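Long-range contact in putative large adhesion protein (Lap) involved in biofilm formation (Marinobacter hydrocarbonoclasticus ATCC 49840, PDB 6M8M), which is a putative RTX adhesin involved in biofilm formation, whose PA14 domain binds sugar through a calcium ion: residues A[150-154]-A[179-183]. Numbering follows the deposited sequence.
Sequences EYNGN and YWDQG. With CA (calcium ion), chain E; CA (calcium ion), chain D; BGC (beta-D-glucopyranose), chain B.
With CG wedged between its backbone N and carbonyl carbon (chi1 72°), Trp180 reaches across to residues 151-154, where Asn154, its CG beside the backbone N (chi1 -70°), brings its carboxamide oxygen up to the indole N-H at the ring edge. Trp180 NE1 donates to Asn154 OD1 at 2.8 Å, a moderately bent bond with an N-H...O angle of 152°. The donor is tilted slightly from the carbonyl plane. The oxygen lies at the pyrrole edge, near the indole plane; the amide plane stands steeply to that of the ring. Farther along the indole, Trp180 CZ2 lies 3.4 Å from Gly153 O, approached obliquely, while Trp180 CH2 reaches toward Tyr151 O in the weakly bonded inverse gamma turn centred on Asn152. Gln182 CG sits over one face of the Asn154 amide, 3.5 Å from Asn154 CG. Gln182 NE2 donates to glucose O1, a nearly straight bond of 2.9 Å. Its OE1 takes a hydrogen bond from a water on a second calcium ion, which Gln182 O also binds with Gln47, Asn53 and Asp113. Asp181 OD1, 2.3 Å from the sugar-site calcium ion, also accepts from Gly183 N, met from above the carboxylate plane, in an Asx turn; Gly183 O completes this chain's share of the site with Asp136, Asp137 and Ala185. Glucose O1 and O2 both ligate that ion, the calcium-mediated recognition of this sugar-binding PA14 domain. The contact thus joins the loop after strand 146-151 to the sugar-binding end of strand 174-181; strand 139-143 pairs with both strands, and Val57 and Val60 of helix 57-66 pack on Trp180.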
loop_
_atom_site.group_PDB
_atom_site.type_symbol
_atom_site.label_atom_id
_atom_site.label_comp_id
_atom_site.label_asym_id
_atom_site.label_seq_id
_atom_site.Cartn_x
_atom_site.Cartn_y
_atom_site.Cartn_z
ATOM N N GLU A 150 -10.198 -4.326 -0.104
ATOM C CA GLU A 150 -10.129 -3.238 0.868
ATOM C C GLU A 150 -10.449 -3.756 2.257
ATOM O O GLU A 150 -11.229 -4.699 2.428
ATOM C CB GLU A 150 -11.052 -2.066 0.533
ATOM C CG GLU A 150 -12.501 -2.400 0.663
ATOM C CD GLU A 150 -13.415 -1.203 0.459
ATOM O OE1 GLU A 150 -14.639 -1.440 0.367
ATOM O OE2 GLU A 150 -12.927 -0.064 0.378
ATOM N N TYR A 151 -9.882 -3.095 3.246
ATOM C CA TYR A 151 -10.400 -3.135 4.613
ATOM C C TYR A 151 -10.511 -1.672 5.027
ATOM O O TYR A 151 -9.502 -1.003 5.280
ATOM C CB TYR A 151 -9.557 -3.907 5.591
ATOM C CG TYR A 151 -10.315 -3.968 6.901
ATOM C CD1 TYR A 151 -11.325 -4.899 7.090
ATOM C CD2 TYR A 151 -10.076 -3.059 7.921
ATOM C CE1 TYR A 151 -12.058 -4.939 8.278
ATOM C CE2 TYR A 151 -10.811 -3.104 9.110
ATOM C CZ TYR A 151 -11.785 -4.032 9.268
ATOM O OH TYR A 151 -12.491 -4.039 10.452
ATOM N N ASN A 152 -11.739 -1.169 5.032
ATOM C CA ASN A 152 -11.968 0.258 5.223
ATOM C C ASN A 152 -12.194 0.498 6.712
ATOM O O ASN A 152 -13.322 0.616 7.185
ATOM C CB ASN A 152 -13.144 0.723 4.373
ATOM C CG ASN A 152 -13.133 2.211 4.185
ATOM O OD1 ASN A 152 -12.494 2.927 4.960
ATOM N ND2 ASN A 152 -13.817 2.694 3.158
ATOM N N GLY A 153 -11.113 0.534 7.475
ATOM C CA GLY A 153 -11.207 0.689 8.912
ATOM C C GLY A 153 -9.884 0.356 9.572
ATOM O O GLY A 153 -8.888 0.003 8.921
ATOM N N ASN A 154 -9.875 0.503 10.888
ATOM C CA ASN A 154 -8.734 0.133 11.709
ATOM C C ASN A 154 -8.888 -1.290 12.208
ATOM O O ASN A 154 -10.002 -1.768 12.434
ATOM C CB ASN A 154 -8.590 1.134 12.846
ATOM C CG ASN A 154 -8.144 2.489 12.337
ATOM O OD1 ASN A 154 -7.394 2.571 11.359
ATOM N ND2 ASN A 154 -8.578 3.552 12.989
ATOM N N TYR A 179 -2.864 2.687 1.982
ATOM C CA TYR A 179 -2.724 1.921 3.216
ATOM C C TYR A 179 -2.446 2.927 4.322
ATOM O O TYR A 179 -1.795 3.952 4.076
ATOM C CB TYR A 179 -1.564 0.878 3.105
ATOM C CG TYR A 179 -1.005 0.508 4.448
ATOM C CD1 TYR A 179 -1.602 -0.460 5.238
ATOM C CD2 TYR A 179 0.073 1.200 4.969
ATOM C CE1 TYR A 179 -1.124 -0.747 6.506
ATOM C CE2 TYR A 179 0.552 0.934 6.228
ATOM C CZ TYR A 179 -0.056 -0.028 7.000
ATOM O OH TYR A 179 0.431 -0.229 8.257
ATOM N N TRP A 180 -2.906 2.638 5.539
ATOM C CA TRP A 180 -2.541 3.495 6.660
ATOM C C TRP A 180 -2.338 2.720 7.944
ATOM O O TRP A 180 -2.854 1.610 8.136
ATOM C CB TRP A 180 -3.576 4.595 6.886
ATOM C CG TRP A 180 -4.884 4.144 7.464
ATOM C CD1 TRP A 180 -5.226 4.114 8.771
ATOM C CD2 TRP A 180 -6.032 3.698 6.738
ATOM N NE1 TRP A 180 -6.513 3.670 8.917
ATOM C CE2 TRP A 180 -7.033 3.410 7.683
ATOM C CE3 TRP A 180 -6.310 3.507 5.377
ATOM C CZ2 TRP A 180 -8.305 2.963 7.317
ATOM C CZ3 TRP A 180 -7.573 3.065 5.014
ATOM C CH2 TRP A 180 -8.553 2.796 5.982
ATOM N N ASP A 181 -1.576 3.366 8.824
ATOM C CA ASP A 181 -1.464 2.998 10.223
ATOM C C ASP A 181 -2.024 4.137 11.066
ATOM O O ASP A 181 -1.544 5.275 10.977
ATOM C CB ASP A 181 -0.007 2.739 10.623
ATOM C CG ASP A 181 0.122 2.471 12.103
ATOM O OD1 ASP A 181 -0.768 1.780 12.628
ATOM O OD2 ASP A 181 1.080 2.969 12.736
ATOM N N GLN A 182 -3.039 3.836 11.877
ATOM C CA GLN A 182 -3.570 4.792 12.843
ATOM C C GLN A 182 -2.700 4.902 14.083
ATOM O O GLN A 182 -2.888 5.834 14.880
ATOM C CB GLN A 182 -4.991 4.391 13.269
ATOM C CG GLN A 182 -5.109 3.102 14.066
ATOM C CD GLN A 182 -5.374 3.277 15.553
ATOM O OE1 GLN A 182 -5.891 4.298 16.031
ATOM N NE2 GLN A 182 -5.038 2.248 16.301
ATOM N N GLY A 183 -1.764 3.985 14.267
ATOM C CA GLY A 183 -0.920 3.920 15.442
ATOM C C GLY A 183 -0.796 2.484 15.907
ATOM O O GLY A 183 -1.567 1.606 15.525
HETATM CA CA CA E . -1.969 0.116 13.686
HETATM CA CA CA D . -3.875 7.921 15.269
HETATM C C2 BGC B . -3.236 -1.564 16.350
HETATM C C3 BGC B . -3.461 -2.843 17.087
HETATM C C4 BGC B . -4.787 -2.827 17.806
HETATM C C5 BGC B . -5.910 -2.512 16.828
HETATM C C6 BGC B . -7.264 -2.431 17.460
HETATM C C1 BGC B . -4.395 -1.296 15.405
HETATM O O1 BGC B . -4.223 -0.102 14.777
HETATM O O2 BGC B . -2.045 -1.567 15.551
HETATM O O3 BGC B . -2.386 -3.071 18.025
HETATM O O4 BGC B . -5.056 -4.116 18.355
HETATM O O5 BGC B . -5.650 -1.230 16.171
HETATM O O6 BGC B . -7.305 -1.462 18.476
HETATM O O HOH W 1 -4.851 6.555 17.071
#